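Local coordinates for protein AxyAgu115A (Amphibacillus xylanus NBRC 15112, PDB 6NPS) that probably acts as a family GH115 alpha-glucuronidase, a glycoside hydrolase that removes glucuronic acid side groups from arabinoglucuronoxylan, at residues 32-46 and 123-136. The protein carries 3 engineered substitutions. Sequence-based numbering, arbitrary orientation.
Sequences VRKIANKVMHDVELV and TIYGLFHLSEKLGV
I35, V39 and L127 bury the most surface where segments of helices 30-47 and 120-133 pack side by side, in the N-terminal alpha/beta part of this GH115 enzyme, where both helices lie against a four-stranded mixed sheet. The axes of the two segments run parallel, 1° apart and 9.5 Å at closest approach. L127 is a knob in a hole formed by V32, I35, A36 and V39; its CD1 lies against the backbone, 3.9 Å from V32 O. I35 has CG1 beside its backbone N (chi1 -65°), which sends this branch to I124, CG1 to CG1 3.8 Å, and leaves CG2 to lie over one face of the F128 ring. That methyl makes a CH-pi contact, 4.0 Å from the ring centroid and 20° off its normal. V39 CG2 approaches the same ring obliquely, 3.8 Å from F128 CD1, while its CG1 meets L130 CD2. Replacing F128, an alanine here removes the ring under I35 CG2 and would probably leave a gap between I35, V39 and L206. L206 and R207 of helix 195-207 also touch the F128 ring, so the pair is packed against the barrel region. R207 forms a salt bridge with D42, whose CG touches V136 CG1. Past the second helix, G135 takes positive phi in a Schellman motif, and the chain turns back to bring V136 against the first helix. There V46 CG2 lies 3.6 Å from L134 O and touches V136 CG2 at 3.7 Å.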
loop_
_atom_site.group_PDB
_atom_site.type_symbol
_atom_site.label_atom_id
_atom_site.label_comp_id
_atom_site.label_asym_id
_atom_site.label_seq_id
_atom_site.Cartn_x
_atom_site.Cartn_y
_atom_site.Cartn_z
ATOM N N VAL A 32 34.122 32.572 41.882
ATOM C CA VAL A 32 33.378 32.272 43.103
ATOM C C VAL A 32 32.543 33.475 43.525
ATOM O O VAL A 32 31.363 33.337 43.861
ATOM C CB VAL A 32 34.351 31.822 44.204
ATOM C CG1 VAL A 32 33.630 31.736 45.556
ATOM C CG2 VAL A 32 34.982 30.491 43.816
ATOM N N ARG A 33 33.116 34.674 43.458
ATOM C CA ARG A 33 32.350 35.882 43.752
ATOM C C ARG A 33 31.151 36.024 42.815
ATOM O O ARG A 33 30.050 36.370 43.264
ATOM C CB ARG A 33 33.261 37.106 43.655
ATOM C CG ARG A 33 33.057 38.136 44.764
ATOM C CD ARG A 33 34.361 38.844 45.112
ATOM N NE ARG A 33 35.079 39.229 43.900
ATOM C CZ ARG A 33 36.400 39.143 43.740
ATOM N NH1 ARG A 33 37.164 38.679 44.723
ATOM N NH2 ARG A 33 36.954 39.510 42.588
ATOM N N LYS A 34 31.330 35.722 41.513
ATOM C CA LYS A 34 30.202 35.781 40.571
ATOM C C LYS A 34 29.106 34.770 40.912
ATOM O O LYS A 34 27.912 35.051 40.711
ATOM C CB LYS A 34 30.683 35.546 39.137
ATOM C CG LYS A 34 31.657 36.591 38.649
ATOM C CD LYS A 34 32.174 36.237 37.268
ATOM C CE LYS A 34 31.299 36.849 36.183
ATOM N NZ LYS A 34 32.114 37.720 35.277
ATOM N N ILE A 35 29.479 33.558 41.336
ATOM C CA ILE A 35 28.462 32.585 41.747
ATOM C C ILE A 35 27.760 33.073 43.023
ATOM O O ILE A 35 26.539 32.967 43.163
ATOM C CB ILE A 35 29.119 31.203 41.933
ATOM C CG1 ILE A 35 29.666 30.665 40.596
ATOM C CG2 ILE A 35 28.171 30.218 42.615
ATOM C CD1 ILE A 35 28.584 30.366 39.593
ATOM N N ALA A 36 28.532 33.646 43.966
ATOM C CA ALA A 36 27.953 34.206 45.191
ATOM C C ALA A 36 26.899 35.272 44.879
ATOM O O ALA A 36 25.833 35.307 45.521
ATOM C CB ALA A 36 29.064 34.784 46.072
ATOM N N ASN A 37 27.153 36.122 43.868
ATOM C CA ASN A 37 26.126 37.076 43.425
ATOM C C ASN A 37 24.887 36.393 42.851
ATOM O O ASN A 37 23.770 36.903 43.010
ATOM C CB ASN A 37 26.705 38.033 42.394
ATOM C CG ASN A 37 27.634 39.033 43.019
ATOM O OD1 ASN A 37 27.474 39.399 44.194
ATOM N ND2 ASN A 37 28.639 39.464 42.258
ATOM N N LYS A 38 25.049 35.263 42.156
ATOM C CA LYS A 38 23.880 34.525 41.698
ATOM C C LYS A 38 23.082 33.988 42.874
ATOM O O LYS A 38 21.847 34.012 42.858
ATOM C CB LYS A 38 24.316 33.388 40.786
ATOM C CG LYS A 38 24.987 33.900 39.497
ATOM C CD LYS A 38 25.081 32.791 38.464
ATOM C CE LYS A 38 25.795 33.245 37.185
ATOM N NZ LYS A 38 25.087 34.345 36.467
ATOM N N VAL A 39 23.773 33.499 43.909
ATOM C CA VAL A 39 23.057 32.978 45.065
ATOM C C VAL A 39 22.342 34.103 45.826
ATOM O O VAL A 39 21.247 33.891 46.373
ATOM C CB VAL A 39 24.039 32.171 45.937
ATOM C CG1 VAL A 39 23.399 31.805 47.247
ATOM C CG2 VAL A 39 24.469 30.905 45.180
ATOM N N MET A 40 22.925 35.302 45.872
ATOM C CA MET A 40 22.226 36.451 46.450
ATOM C C MET A 40 20.959 36.754 45.682
ATOM O O MET A 40 19.953 37.182 46.271
ATOM C CB MET A 40 23.110 37.690 46.465
ATOM C CG MET A 40 24.297 37.568 47.411
ATOM S SD MET A 40 25.138 39.135 47.744
ATOM C CE MET A 40 24.741 40.057 46.250
ATOM N N HIS A 41 20.986 36.561 44.364
ATOM C CA HIS A 41 19.748 36.740 43.624
ATOM C C HIS A 41 18.731 35.656 43.995
ATOM O O HIS A 41 17.543 35.946 44.112
ATOM C CB HIS A 41 20.010 36.769 42.118
ATOM C CG HIS A 41 18.777 37.053 41.335
ATOM N ND1 HIS A 41 18.063 36.063 40.692
ATOM C CD2 HIS A 41 18.065 38.195 41.181
ATOM C CE1 HIS A 41 16.986 36.592 40.134
ATOM N NE2 HIS A 41 16.966 37.886 40.413
ATOM N N ASP A 42 19.187 34.416 44.229
ATOM C CA ASP A 42 18.293 33.367 44.721
ATOM C C ASP A 42 17.680 33.744 46.078
ATOM O O ASP A 42 16.486 33.516 46.313
ATOM C CB ASP A 42 19.045 32.033 44.812
ATOM C CG ASP A 42 19.601 31.539 43.444
ATOM O OD1 ASP A 42 19.289 32.127 42.378
ATOM O OD2 ASP A 42 20.378 30.556 43.449
ATOM N N VAL A 43 18.472 34.344 46.972
ATOM C CA VAL A 43 17.920 34.803 48.246
ATOM C C VAL A 43 16.801 35.816 48.005
ATOM O O VAL A 43 15.737 35.759 48.641
ATOM C CB VAL A 43 19.043 35.381 49.129
ATOM C CG1 VAL A 43 18.473 36.068 50.397
ATOM C CG2 VAL A 43 20.064 34.260 49.492
ATOM N N GLU A 44 17.022 36.759 47.089
ATOM C CA GLU A 44 15.990 37.746 46.768
ATOM C C GLU A 44 14.723 37.091 46.216
ATOM O O GLU A 44 13.608 37.559 46.478
ATOM C CB GLU A 44 16.530 38.764 45.763
ATOM C CG GLU A 44 15.526 39.823 45.338
ATOM C CD GLU A 44 16.067 40.715 44.221
ATOM O OE1 GLU A 44 15.283 41.535 43.686
ATOM O OE2 GLU A 44 17.275 40.604 43.882
ATOM N N LEU A 45 14.859 36.011 45.449
ATOM C CA LEU A 45 13.652 35.398 44.897
ATOM C C LEU A 45 12.842 34.703 45.974
ATOM O O LEU A 45 11.608 34.637 45.874
ATOM C CB LEU A 45 14.010 34.387 43.817
ATOM C CG LEU A 45 14.647 34.947 42.547
ATOM C CD1 LEU A 45 15.033 33.770 41.659
ATOM C CD2 LEU A 45 13.674 35.875 41.826
ATOM N N VAL A 46 13.517 34.143 46.973
ATOM C CA VAL A 46 12.839 33.418 48.048
ATOM C C VAL A 46 12.196 34.388 49.030
ATOM O O VAL A 46 11.032 34.211 49.436
ATOM C CB VAL A 46 13.848 32.490 48.756
ATOM C CG1 VAL A 46 13.230 31.881 50.017
ATOM C CG2 VAL A 46 14.335 31.401 47.809
ATOM N N THR A 123 33.822 25.224 46.129
ATOM C CA THR A 123 33.145 26.386 46.701
ATOM C C THR A 123 31.861 26.672 45.956
ATOM O O THR A 123 30.819 26.953 46.566
ATOM C CB THR A 123 34.061 27.614 46.662
ATOM O OG1 THR A 123 35.360 27.262 47.162
ATOM C CG2 THR A 123 33.509 28.762 47.520
ATOM N N ILE A 124 31.903 26.560 44.626
ATOM C CA ILE A 124 30.723 26.859 43.822
ATOM C C ILE A 124 29.599 25.900 44.141
ATOM O O ILE A 124 28.432 26.315 44.256
ATOM C CB ILE A 124 31.089 26.830 42.327
ATOM C CG1 ILE A 124 31.958 28.061 42.037
ATOM C CG2 ILE A 124 29.821 26.736 41.481
ATOM C CD1 ILE A 124 32.566 28.119 40.588
ATOM N N TYR A 125 29.919 24.601 44.279
ATOM C CA TYR A 125 28.894 23.619 44.646
ATOM C C TYR A 125 28.328 23.886 46.039
ATOM O O TYR A 125 27.142 23.647 46.282
ATOM C CB TYR A 125 29.475 22.199 44.582
ATOM C CG TYR A 125 29.941 21.815 43.187
ATOM C CD1 TYR A 125 29.376 22.401 42.048
ATOM C CD2 TYR A 125 30.910 20.846 43.014
ATOM C CE1 TYR A 125 29.817 22.044 40.752
ATOM C CE2 TYR A 125 31.357 20.484 41.725
ATOM C CZ TYR A 125 30.820 21.083 40.613
ATOM O OH TYR A 125 31.300 20.692 39.378
ATOM N N GLY A 126 29.155 24.395 46.950
ATOM C CA GLY A 126 28.674 24.675 48.298
ATOM C C GLY A 126 27.763 25.892 48.342
ATOM O O GLY A 126 26.757 25.905 49.067
ATOM N N LEU A 127 28.107 26.930 47.571
ATOM C CA LEU A 127 27.209 28.069 47.386
ATOM C C LEU A 127 25.857 27.627 46.835
ATOM O O LEU A 127 24.804 27.973 47.384
ATOM C CB LEU A 127 27.865 29.092 46.473
ATOM C CG LEU A 127 28.937 29.882 47.227
ATOM C CD1 LEU A 127 29.806 30.656 46.249
ATOM C CD2 LEU A 127 28.349 30.841 48.291
ATOM N N PHE A 128 25.857 26.816 45.780
ATOM C CA PHE A 128 24.578 26.367 45.257
ATOM C C PHE A 128 23.883 25.394 46.212
ATOM O O PHE A 128 22.663 25.224 46.127
ATOM C CB PHE A 128 24.791 25.735 43.886
ATOM C CG PHE A 128 25.016 26.744 42.773
ATOM C CD1 PHE A 128 24.315 27.956 42.752
ATOM C CD2 PHE A 128 25.917 26.477 41.741
ATOM C CE1 PHE A 128 24.484 28.875 41.692
ATOM C CE2 PHE A 128 26.093 27.386 40.689
ATOM C CZ PHE A 128 25.365 28.580 40.662
ATOM N N HIS A 129 24.620 24.752 47.121
ATOM C CA HIS A 129 23.958 23.971 48.169
ATOM C C HIS A 129 23.100 24.875 49.048
ATOM O O HIS A 129 21.985 24.501 49.438
ATOM C CB HIS A 129 25.001 23.222 49.002
ATOM C CG HIS A 129 24.434 22.146 49.867
ATOM N ND1 HIS A 129 24.034 20.920 49.374
ATOM C CD2 HIS A 129 24.227 22.101 51.208
ATOM C CE1 HIS A 129 23.604 20.168 50.375
ATOM N NE2 HIS A 129 23.699 20.866 51.495
ATOM N N LEU A 130 23.584 26.084 49.357
ATOM C CA LEU A 130 22.724 27.026 50.074
ATOM C C LEU A 130 21.458 27.297 49.271
ATOM O O LEU A 130 20.337 27.245 49.802
ATOM C CB LEU A 130 23.478 28.333 50.351
ATOM C CG LEU A 130 22.593 29.486 50.865
ATOM C CD1 LEU A 130 21.729 29.067 52.106
ATOM C CD2 LEU A 130 23.453 30.744 51.201
ATOM N N SER A 131 21.628 27.545 47.967
ATOM C CA SER A 131 20.495 27.754 47.060
ATOM C C SER A 131 19.496 26.601 47.121
ATOM O O SER A 131 18.271 26.817 47.215
ATOM C CB SER A 131 21.071 27.930 45.651
ATOM O OG SER A 131 20.250 28.766 44.886
ATOM N N GLU A 132 20.021 25.376 47.152
ATOM C CA GLU A 132 19.191 24.173 47.246
ATOM C C GLU A 132 18.397 24.109 48.557
ATOM O O GLU A 132 17.214 23.767 48.550
ATOM C CB GLU A 132 20.051 22.918 47.091
ATOM C CG GLU A 132 19.273 21.616 47.199
ATOM C CD GLU A 132 20.169 20.394 47.130
ATOM O OE1 GLU A 132 21.258 20.488 46.528
ATOM O OE2 GLU A 132 19.782 19.340 47.678
ATOM N N LYS A 133 19.041 24.435 49.678
ATOM C CA LYS A 133 18.353 24.459 50.967
ATOM C C LYS A 133 17.317 25.575 51.061
ATOM O O LYS A 133 16.354 25.456 51.824
ATOM C CB LYS A 133 19.376 24.569 52.080
ATOM C CG LYS A 133 19.845 23.198 52.395
ATOM C CD LYS A 133 20.914 23.140 53.404
ATOM C CE LYS A 133 20.861 21.751 53.983
ATOM N NZ LYS A 133 19.470 21.357 54.434
ATOM N N LEU A 134 17.485 26.651 50.310
ATOM C CA LEU A 134 16.444 27.659 50.241
ATOM C C LEU A 134 15.348 27.278 49.278
ATOM O O LEU A 134 14.426 28.079 49.097
ATOM C CB LEU A 134 17.007 29.001 49.821
ATOM C CG LEU A 134 18.021 29.539 50.828
ATOM C CD1 LEU A 134 18.627 30.820 50.313
ATOM C CD2 LEU A 134 17.297 29.758 52.111
ATOM N N GLY A 135 15.427 26.095 48.659
ATOM C CA GLY A 135 14.347 25.632 47.795
ATOM C C GLY A 135 14.470 26.061 46.345
ATOM O O GLY A 135 13.488 25.990 45.604
ATOM N N VAL A 136 15.642 26.496 45.914
ATOM C CA VAL A 136 15.803 27.019 44.567
ATOM C C VAL A 136 16.250 25.893 43.644
ATOM O O VAL A 136 17.232 25.193 43.915
ATOM C CB VAL A 136 16.792 28.191 44.559
ATOM C CG1 VAL A 136 17.033 28.707 43.127
ATOM C CG2 VAL A 136 16.268 29.287 45.486
#